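Local coordinates for endo-beta-mannanase (Opitutaceae bacterium TAV5, PDB 7BOB), which probably hydrolyses beta-1,4-linked mannosides from the chain end, as an exo-acting family 5 glycoside hydrolase of a termite-hindgut bacterium, at residues F59-G71 / L99-W113. Numbering follows the deposited sequence.
Sequences FFVRWPDFEPRPG and LFVGWMSGGIFWPPW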
ATOM      1  N   PHE A  59      -8.871  25.880 -26.109  1.00 42.25           N
ATOM      2  CA  PHE A  59      -9.993  24.983 -26.297  1.00 43.81           C
ATOM      3  C   PHE A  59      -9.468  23.605 -26.687  1.00 44.95           C
ATOM      4  O   PHE A  59      -8.290  23.430 -27.017  1.00 46.92           O
ATOM      5  CB  PHE A  59     -10.992  25.554 -27.316  1.00 45.70           C
ATOM      6  CG  PHE A  59     -10.465  25.652 -28.721  1.00 50.02           C
ATOM      7  CD1 PHE A  59     -10.158  26.887 -29.275  1.00 50.16           C
ATOM      8  CD2 PHE A  59     -10.327  24.524 -29.516  1.00 49.40           C
ATOM      9  CE1 PHE A  59      -9.696  26.995 -30.570  1.00 47.03           C
ATOM     10  CE2 PHE A  59      -9.859  24.629 -30.832  1.00 48.00           C
ATOM     11  CZ  PHE A  59      -9.538  25.860 -31.347  1.00 49.42           C
ATOM     12  N   PHE A  60     -10.354  22.619 -26.664  1.00 41.53           N
ATOM     13  CA  PHE A  60      -9.931  21.229 -26.630  1.00 44.11           C
ATOM     14  C   PHE A  60     -10.499  20.462 -27.811  1.00 48.02           C
ATOM     15  O   PHE A  60     -11.719  20.415 -28.009  1.00 46.79           O
ATOM     16  CB  PHE A  60     -10.344  20.620 -25.293  1.00 42.51           C
ATOM     17  CG  PHE A  60      -9.962  21.484 -24.153  1.00 42.10           C
ATOM     18  CD1 PHE A  60      -8.651  21.516 -23.712  1.00 45.43           C
ATOM     19  CD2 PHE A  60     -10.880  22.360 -23.589  1.00 45.41           C
ATOM     20  CE1 PHE A  60      -8.268  22.359 -22.658  1.00 46.26           C
ATOM     21  CE2 PHE A  60     -10.513  23.199 -22.563  1.00 42.06           C
ATOM     22  CZ  PHE A  60      -9.202  23.205 -22.100  1.00 43.70           C
ATOM     23  N   VAL A  61      -9.602  19.875 -28.597  1.00 48.81           N
ATOM     24  CA  VAL A  61      -9.978  19.026 -29.719  1.00 46.68           C
ATOM     25  C   VAL A  61     -10.212  17.635 -29.141  1.00 46.99           C
ATOM     26  O   VAL A  61      -9.265  16.871 -28.928  1.00 49.35           O
ATOM     27  CB  VAL A  61      -8.890  19.053 -30.808  1.00 47.62           C
ATOM     28  CG1 VAL A  61      -9.292  18.235 -32.021  1.00 49.18           C
ATOM     29  CG2 VAL A  61      -8.606  20.506 -31.225  1.00 50.23           C
ATOM     30  N   ARG A  62     -11.461  17.322 -28.808  1.00 45.39           N
ATOM     31  CA  ARG A  62     -11.755  16.060 -28.133  1.00 49.12           C
ATOM     32  C   ARG A  62     -11.622  14.913 -29.137  1.00 50.26           C
ATOM     33  O   ARG A  62     -12.426  14.796 -30.076  1.00 49.99           O
ATOM     34  CB  ARG A  62     -13.138  16.096 -27.490  1.00 43.34           C
ATOM     35  CG  ARG A  62     -13.291  15.056 -26.398  1.00 46.97           C
ATOM     36  CD  ARG A  62     -14.621  15.175 -25.657  1.00 45.97           C
ATOM     37  NE  ARG A  62     -15.764  14.946 -26.537  1.00 46.42           N
ATOM     38  CZ  ARG A  62     -16.982  14.648 -26.101  1.00 46.38           C
ATOM     39  NH1 ARG A  62     -17.212  14.532 -24.798  1.00 44.52           N
ATOM     40  NH2 ARG A  62     -17.965  14.443 -26.958  1.00 42.75           N
ATOM     41  N   TRP A  63     -10.594  14.082 -28.930  1.00 44.52           N
ATOM     42  CA  TRP A  63     -10.193  13.028 -29.864  1.00 49.31           C
ATOM     43  C   TRP A  63     -11.326  12.107 -30.306  1.00 51.14           C
ATOM     44  O   TRP A  63     -11.446  11.870 -31.517  1.00 51.54           O
ATOM     45  CB  TRP A  63      -9.057  12.207 -29.240  1.00 49.90           C
ATOM     46  CG  TRP A  63      -8.292  11.358 -30.204  1.00 51.08           C
ATOM     47  CD1 TRP A  63      -8.508  11.233 -31.545  1.00 54.19           C
ATOM     48  CD2 TRP A  63      -7.167  10.519 -29.896  1.00 50.66           C
ATOM     49  NE1 TRP A  63      -7.594  10.362 -32.091  1.00 54.66           N
ATOM     50  CE2 TRP A  63      -6.761   9.909 -31.099  1.00 53.69           C
ATOM     51  CE3 TRP A  63      -6.474  10.218 -28.718  1.00 49.88           C
ATOM     52  CZ2 TRP A  63      -5.684   9.029 -31.165  1.00 48.05           C
ATOM     53  CZ3 TRP A  63      -5.409   9.337 -28.784  1.00 53.05           C
ATOM     54  CH2 TRP A  63      -5.025   8.753 -30.007  1.00 54.09           C
ATOM     55  N   PRO A  64     -12.156  11.536 -29.418  1.00 52.60           N
ATOM     56  CA  PRO A  64     -13.261  10.691 -29.915  1.00 49.94           C
ATOM     57  C   PRO A  64     -14.142  11.406 -30.916  1.00 54.06           C
ATOM     58  O   PRO A  64     -14.601  10.781 -31.884  1.00 53.02           O
ATOM     59  CB  PRO A  64     -14.044  10.340 -28.646  1.00 50.59           C
ATOM     60  CG  PRO A  64     -13.581  11.368 -27.599  1.00 46.82           C
ATOM     61  CD  PRO A  64     -12.149  11.603 -27.943  1.00 49.09           C
ATOM     62  N   ASP A  65     -14.385  12.707 -30.718  1.00 50.18           N
ATOM     63  CA  ASP A  65     -15.231  13.438 -31.653  1.00 50.26           C
ATOM     64  C   ASP A  65     -14.623  13.434 -33.045  1.00 50.56           C
ATOM     65  O   ASP A  65     -15.341  13.321 -34.047  1.00 52.63           O
ATOM     66  CB  ASP A  65     -15.428  14.881 -31.173  1.00 51.15           C
ATOM     67  CG  ASP A  65     -16.256  14.985 -29.900  1.00 48.39           C
ATOM     68  OD1 ASP A  65     -17.265  14.270 -29.752  1.00 50.60           O
ATOM     69  OD2 ASP A  65     -15.908  15.824 -29.050  1.00 54.43           O
ATOM     70  N   PHE A  66     -13.299  13.540 -33.126  1.00 50.67           N
ATOM     71  CA  PHE A  66     -12.633  13.797 -34.399  1.00 51.14           C
ATOM     72  C   PHE A  66     -12.159  12.525 -35.098  1.00 54.89           C
ATOM     73  O   PHE A  66     -11.953  12.549 -36.317  1.00 55.67           O
ATOM     74  CB  PHE A  66     -11.439  14.744 -34.195  1.00 48.22           C
ATOM     75  CG  PHE A  66     -11.821  16.202 -34.042  1.00 51.97           C
ATOM     76  CD1 PHE A  66     -12.301  16.688 -32.827  1.00 50.56           C
ATOM     77  CD2 PHE A  66     -11.700  17.094 -35.122  1.00 49.46           C
ATOM     78  CE1 PHE A  66     -12.655  18.041 -32.675  1.00 49.70           C
ATOM     79  CE2 PHE A  66     -12.054  18.446 -34.978  1.00 52.94           C
ATOM     80  CZ  PHE A  66     -12.537  18.922 -33.760  1.00 48.05           C
ATOM     81  N   GLU A  67     -11.978  11.422 -34.376  1.00 50.58           N
ATOM     82  CA  GLU A  67     -11.612  10.139 -34.977  1.00 53.84           C
ATOM     83  C   GLU A  67     -12.492   9.038 -34.402  1.00 53.50           C
ATOM     84  O   GLU A  67     -12.027   8.195 -33.627  1.00 52.72           O
ATOM     85  CB  GLU A  67     -10.133   9.821 -34.755  1.00 53.47           C
ATOM     86  CG  GLU A  67      -9.608   8.796 -35.740  1.00 57.59           C
ATOM     87  CD  GLU A  67      -8.164   8.442 -35.508  1.00 56.89           C
ATOM     88  OE1 GLU A  67      -7.465   9.196 -34.805  1.00 54.72           O
ATOM     89  OE2 GLU A  67      -7.727   7.397 -36.027  1.00 62.33           O
ATOM     90  N   PRO A  68     -13.781   9.025 -34.759  1.00 52.47           N
ATOM     91  CA  PRO A  68     -14.692   8.019 -34.190  1.00 52.00           C
ATOM     92  C   PRO A  68     -14.361   6.593 -34.594  1.00 54.91           C
ATOM     93  O   PRO A  68     -14.769   5.663 -33.887  1.00 57.12           O
ATOM     94  CB  PRO A  68     -16.066   8.442 -34.727  1.00 55.70           C
ATOM     95  CG  PRO A  68     -15.756   9.272 -35.935  1.00 55.92           C
ATOM     96  CD  PRO A  68     -14.487   9.987 -35.618  1.00 53.36           C
ATOM     97  N   ARG A  69     -13.654   6.388 -35.697  1.00 55.17           N
ATOM     98  CA  ARG A  69     -13.194   5.069 -36.102  1.00 57.89           C
ATOM     99  C   ARG A  69     -11.735   5.200 -36.512  1.00 52.44           C
ATOM    100  O   ARG A  69     -11.300   6.288 -36.895  1.00 56.49           O
ATOM    101  CB  ARG A  69     -14.045   4.497 -37.263  1.00 56.48           C
ATOM    102  CG  ARG A  69     -15.476   4.109 -36.844  1.00 54.78           C
ATOM    103  CD  ARG A  69     -16.455   4.002 -38.040  1.00 61.09           C
ATOM    104  NE  ARG A  69     -16.254   5.077 -39.018  1.00 68.59           N
ATOM    105  CZ  ARG A  69     -16.752   6.314 -38.902  1.00 70.18           C
ATOM    106  NH1 ARG A  69     -17.500   6.636 -37.845  1.00 69.72           N
ATOM    107  NH2 ARG A  69     -16.503   7.234 -39.836  1.00 62.37           N
ATOM    108  N   PRO A  70     -10.949   4.131 -36.412  1.00 55.17           N
ATOM    109  CA  PRO A  70      -9.494   4.285 -36.610  1.00 58.65           C
ATOM    110  C   PRO A  70      -9.183   4.769 -38.018  1.00 56.59           C
ATOM    111  O   PRO A  70      -9.564   4.141 -39.005  1.00 59.25           O
ATOM    112  CB  PRO A  70      -8.938   2.876 -36.351  1.00 50.53           C
ATOM    113  CG  PRO A  70     -10.055   2.126 -35.671  1.00 52.69           C
ATOM    114  CD  PRO A  70     -11.336   2.739 -36.109  1.00 47.83           C
ATOM    115  N   GLY A  71      -8.493   5.903 -38.104  1.00 59.77           N
ATOM    116  CA  GLY A  71      -8.105   6.477 -39.380  1.00 59.56           C
ATOM    117  C   GLY A  71      -9.200   7.193 -40.146  1.00 59.14           C
ATOM    118  O   GLY A  71      -8.926   7.745 -41.218  1.00 56.70           O
ATOM    119  N   LEU A  99      -4.759  19.023 -28.185  1.00 45.22           N
ATOM    120  CA  LEU A  99      -4.994  17.867 -29.059  1.00 47.35           C
ATOM    121  C   LEU A  99      -5.435  16.629 -28.284  1.00 51.79           C
ATOM    122  O   LEU A  99      -6.514  16.076 -28.538  1.00 51.24           O
ATOM    123  CB  LEU A  99      -3.726  17.546 -29.864  1.00 45.78           C
ATOM    124  CG  LEU A  99      -3.175  18.720 -30.694  1.00 56.82           C
ATOM    125  CD1 LEU A  99      -2.174  18.261 -31.753  1.00 58.44           C
ATOM    126  CD2 LEU A  99      -4.297  19.528 -31.350  1.00 50.72           C
ATOM    127  N   PHE A 100      -4.594  16.160 -27.356  1.00 49.29           N
ATOM    128  CA  PHE A 100      -4.775  14.844 -26.747  1.00 48.78           C
ATOM    129  C   PHE A 100      -5.666  15.003 -25.522  1.00 45.78           C
ATOM    130  O   PHE A 100      -5.216  15.166 -24.389  1.00 47.08           O
ATOM    131  CB  PHE A 100      -3.424  14.213 -26.433  1.00 49.75           C
ATOM    132  CG  PHE A 100      -2.753  13.619 -27.647  1.00 50.49           C
ATOM    133  CD1 PHE A 100      -3.182  12.406 -28.170  1.00 51.26           C
ATOM    134  CD2 PHE A 100      -1.720  14.286 -28.283  1.00 50.87           C
ATOM    135  CE1 PHE A 100      -2.580  11.864 -29.307  1.00 53.65           C
ATOM    136  CE2 PHE A 100      -1.105  13.751 -29.415  1.00 53.00           C
ATOM    137  CZ  PHE A 100      -1.535  12.551 -29.934  1.00 49.85           C
ATOM    138  N   VAL A 101      -6.967  14.997 -25.787  1.00 43.37           N
ATOM    139  CA  VAL A 101      -8.006  15.213 -24.788  1.00 47.93           C
ATOM    140  C   VAL A 101      -9.088  14.173 -25.058  1.00 47.58           C
ATOM    141  O   VAL A 101      -9.808  14.282 -26.054  1.00 48.03           O
ATOM    142  CB  VAL A 101      -8.601  16.631 -24.862  1.00 49.79           C
ATOM    143  CG1 VAL A 101      -9.622  16.837 -23.774  1.00 48.83           C
ATOM    144  CG2 VAL A 101      -7.506  17.705 -24.775  1.00 50.30           C
ATOM    145  N   GLY A 102      -9.199  13.164 -24.194  1.00 44.55           N
ATOM    146  CA  GLY A 102      -8.332  13.006 -23.041  1.00 47.47           C
ATOM    147  C   GLY A 102      -8.973  13.371 -21.712  1.00 46.04           C
ATOM    148  O   GLY A 102     -10.194  13.285 -21.546  1.00 44.09           O
ATOM    149  N   TRP A 103      -8.123  13.783 -20.775  1.00 45.33           N
ATOM    150  CA  TRP A 103      -8.545  14.146 -19.426  1.00 45.61           C
ATOM    151  C   TRP A 103      -9.267  15.486 -19.430  1.00 45.31           C
ATOM    152  O   TRP A 103      -8.768  16.456 -20.006  1.00 48.00           O
ATOM    153  CB  TRP A 103      -7.309  14.231 -18.543  1.00 48.56           C
ATOM    154  CG  TRP A 103      -7.538  14.539 -17.078  1.00 51.27           C
ATOM    155  CD1 TRP A 103      -7.672  15.774 -16.511  1.00 49.64           C
ATOM    156  CD2 TRP A 103      -7.597  13.594 -16.004  1.00 50.12           C
ATOM    157  NE1 TRP A 103      -7.826  15.660 -15.153  1.00 51.07           N
ATOM    158  CE2 TRP A 103      -7.783  14.332 -14.811  1.00 53.96           C
ATOM    159  CE3 TRP A 103      -7.520  12.194 -15.932  1.00 52.27           C
ATOM    160  CZ2 TRP A 103      -7.897  13.719 -13.555  1.00 50.47           C
ATOM    161  CZ3 TRP A 103      -7.629  11.579 -14.679  1.00 55.93           C
ATOM    162  CH2 TRP A 103      -7.810  12.348 -13.506  1.00 57.82           C
ATOM    163  N   MET A 104     -10.431  15.555 -18.776  1.00 43.37           N
ATOM    164  CA  MET A 104     -11.228  16.783 -18.818  1.00 46.45           C
ATOM    165  C   MET A 104     -12.297  16.769 -17.729  1.00 46.43           C
ATOM    166  O   MET A 104     -13.261  15.990 -17.820  1.00 44.71           O
ATOM    167  CB  MET A 104     -11.868  16.944 -20.202  1.00 43.59           C
ATOM    168  CG  MET A 104     -12.695  18.208 -20.326  1.00 46.51           C
ATOM    169  SD  MET A 104     -11.753  19.706 -19.842  1.00 45.36           S
ATOM    170  CE  MET A 104     -10.348  19.632 -20.964  1.00 43.17           C
ATOM    171  N   SER A 105     -12.119  17.620 -16.705  1.00 46.40           N
ATOM    172  CA  SER A 105     -13.135  17.913 -15.678  1.00 41.94           C
ATOM    173  C   SER A 105     -13.625  16.673 -14.924  1.00 48.16           C
ATOM    174  O   SER A 105     -14.795  16.601 -14.521  1.00 44.07           O
ATOM    175  CB  SER A 105     -14.329  18.614 -16.303  1.00 41.81           C
ATOM    176  OG  SER A 105     -13.878  19.743 -16.979  1.00 49.83           O
ATOM    177  N   GLY A 106     -12.755  15.688 -14.714  1.00 46.61           N
ATOM    178  CA  GLY A 106     -13.141  14.494 -13.996  1.00 45.13           C
ATOM    179  C   GLY A 106     -13.576  13.345 -14.876  1.00 53.04           C
ATOM    180  O   GLY A 106     -13.825  12.249 -14.358  1.00 49.89           O
ATOM    181  N   GLY A 107     -13.684  13.554 -16.192  1.00 50.72           N
ATOM    182  CA  GLY A 107     -13.926  12.480 -17.129  1.00 46.01           C
ATOM    183  C   GLY A 107     -12.696  12.215 -17.982  1.00 46.62           C
ATOM    184  O   GLY A 107     -11.733  12.992 -18.011  1.00 49.55           O
ATOM    185  N   ILE A 108     -12.751  11.098 -18.703  1.00 45.62           N
ATOM    186  CA  ILE A 108     -11.715  10.717 -19.655  1.00 44.60           C
ATOM    187  C   ILE A 108     -12.409  10.291 -20.936  1.00 49.29           C
ATOM    188  O   ILE A 108     -13.289   9.420 -20.914  1.00 46.55           O
ATOM    189  CB  ILE A 108     -10.800   9.599 -19.124  1.00 48.04           C
ATOM    190  CG1 ILE A 108     -10.190   9.998 -17.765  1.00 50.26           C
ATOM    191  CG2 ILE A 108      -9.691   9.331 -20.118  1.00 47.87           C
ATOM    192  CD1 ILE A 108      -9.110   9.049 -17.244  1.00 46.66           C
ATOM    193  N   PHE A 109     -12.007  10.900 -22.050  1.00 48.77           N
ATOM    194  CA  PHE A 109     -12.750  10.840 -23.310  1.00 45.96           C
ATOM    195  C   PHE A 109     -11.779  10.365 -24.378  1.00 48.38           C
ATOM    196  O   PHE A 109     -11.036  11.168 -24.948  1.00 50.85           O
ATOM    197  CB  PHE A 109     -13.344  12.209 -23.654  1.00 43.18           C
ATOM    198  CG  PHE A 109     -14.305  12.710 -22.618  1.00 44.02           C
ATOM    199  CD1 PHE A 109     -15.635  12.316 -22.644  1.00 44.46           C
ATOM    200  CD2 PHE A 109     -13.870  13.515 -21.578  1.00 46.79           C
ATOM    201  CE1 PHE A 109     -16.520  12.756 -21.677  1.00 45.52           C
ATOM    202  CE2 PHE A 109     -14.750  13.953 -20.601  1.00 46.15           C
ATOM    203  CZ  PHE A 109     -16.081  13.574 -20.653  1.00 46.26           C
ATOM    204  N   TRP A 110     -11.778   9.075 -24.635  1.00 48.12           N
ATOM    205  CA  TRP A 110     -10.911   8.467 -25.620  1.00 50.06           C
ATOM    206  C   TRP A 110     -11.740   7.931 -26.785  1.00 53.09           C
ATOM    207  O   TRP A 110     -12.959   7.740 -26.667  1.00 50.87           O
ATOM    208  CB  TRP A 110     -10.094   7.319 -24.999  1.00 50.80           C
ATOM    209  CG  TRP A 110      -9.018   7.713 -24.015  1.00 51.42           C
ATOM    210  CD1 TRP A 110      -8.765   7.111 -22.808  1.00 52.05           C
ATOM    211  CD2 TRP A 110      -8.036   8.765 -24.149  1.00 49.66           C
ATOM    212  NE1 TRP A 110      -7.696   7.720 -22.190  1.00 52.53           N
ATOM    213  CE2 TRP A 110      -7.235   8.740 -22.987  1.00 53.02           C
ATOM    214  CE3 TRP A 110      -7.753   9.715 -25.139  1.00 51.05           C
ATOM    215  CZ2 TRP A 110      -6.171   9.635 -22.786  1.00 49.02           C
ATOM    216  CZ3 TRP A 110      -6.696  10.606 -24.935  1.00 51.82           C
ATOM    217  CH2 TRP A 110      -5.922  10.555 -23.765  1.00 51.66           C
ATOM    218  N   PRO A 111     -11.119   7.697 -27.937  1.00 53.00           N
ATOM    219  CA  PRO A 111     -11.862   7.090 -29.045  1.00 53.69           C
ATOM    220  C   PRO A 111     -12.346   5.712 -28.663  1.00 51.98           C
ATOM    221  O   PRO A 111     -11.700   5.002 -27.866  1.00 52.42           O
ATOM    222  CB  PRO A 111     -10.828   7.038 -30.180  1.00 52.13           C
ATOM    223  CG  PRO A 111      -9.898   8.205 -29.886  1.00 55.90           C
ATOM    224  CD  PRO A 111      -9.799   8.218 -28.350  1.00 50.32           C
ATOM    225  N   PRO A 112     -13.508   5.292 -29.173  1.00 53.63           N
ATOM    226  CA  PRO A 112     -14.053   3.982 -28.769  1.00 55.85           C
ATOM    227  C   PRO A 112     -13.166   2.807 -29.146  1.00 54.87           C
ATOM    228  O   PRO A 112     -13.226   1.770 -28.478  1.00 54.30           O
ATOM    229  CB  PRO A 112     -15.410   3.922 -29.483  1.00 51.16           C
ATOM    230  CG  PRO A 112     -15.358   4.969 -30.561  1.00 53.33           C
ATOM    231  CD  PRO A 112     -14.420   6.033 -30.062  1.00 54.76           C
ATOM    232  N   TRP A 113     -12.313   2.953 -30.163  1.00 56.64           N
ATOM    233  CA  TRP A 113     -11.422   1.883 -30.593  1.00 55.75           C
ATOM    234  C   TRP A 113     -10.174   1.744 -29.729  1.00 57.48           C
ATOM    235  O   TRP A 113      -9.326   0.890 -30.022  1.00 57.96           O
ATOM    236  CB  TRP A 113     -11.012   2.097 -32.047  1.00 52.17           C
ATOM    237  CG  TRP A 113     -10.692   3.515 -32.396  1.00 55.41           C
ATOM    238  CD1 TRP A 113     -11.548   4.450 -32.930  1.00 51.23           C
ATOM    239  CD2 TRP A 113      -9.419   4.166 -32.271  1.00 55.28           C
ATOM    240  NE1 TRP A 113     -10.881   5.623 -33.155  1.00 51.60           N
ATOM    241  CE2 TRP A 113      -9.574   5.481 -32.756  1.00 53.61           C
ATOM    242  CE3 TRP A 113      -8.164   3.758 -31.815  1.00 52.03           C
ATOM    243  CZ2 TRP A 113      -8.522   6.401 -32.771  1.00 52.74           C
ATOM    244  CZ3 TRP A 113      -7.119   4.671 -31.846  1.00 57.35           C
ATOM    245  CH2 TRP A 113      -7.307   5.977 -32.316  1.00 52.46           C
TER
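The Trp-63 indole packs against four side chains of 99-113, and this is where the contact is tightest. Pro-111 CG stands over its five-membered ring, 3.5 Å from the centroid and only 8° off the normal, a CH-pi contact. Against the opposite face comes the edge of Phe-100, a T-shaped pair with planes at 87°. Trp-113 also turns an edge to a Trp-63 face, in an offset T-shaped arrangement, while Trp-110 CZ3 lies at the Trp-63 edge near its plane. A chi1 of -164° swings the indole away from its own N, which donates to Val-101 O (3.0 Å from Trp-63 N), and lays the ring between Pro-111 and Phe-100. Trp-63 NE1 in turn bonds Glu-67 OE1 at 3.0 Å, nearly in the ring plane, which, with the packing on both faces, helps to fix the indole's rotation. Were Trp-63 an alanine, Pro-111 and the Phe-100 edge would probably lose the aromatic faces they lie against, and Glu-67 OE1 its indole donor.

A second tight apolar spot joins two buried residues: Met-104, bent at chi2 and chi3, sets CE 3.6 Å from the centroid of the Phe-60 ring, over its centre.

Toward solvent the contact thins. Pro-70 CG lies over the Trp-113 five-membered ring less squarely, at 3.9 Å from its centroid, and exposed Pro-112 meets Pro-68 O chiefly through CG. The firm polar link here is Trp-113 NE1 to Glu-67 O, 2.9 Å. Glu-67 OE2 takes Gly-71 N and a salt bridge from Arg-129 of helix 124-141.

The contact thus joins the ends of neighbouring parallel strands 56-62 and 94-101 of the (beta/alpha)8 barrel, with the loops that follow them. Its chemistry implies that aromatic and proline residues make up much of the buried surface, while buried Glu-67, probably ionised beside Arg-129, orients both tryptophans through separate oxygens.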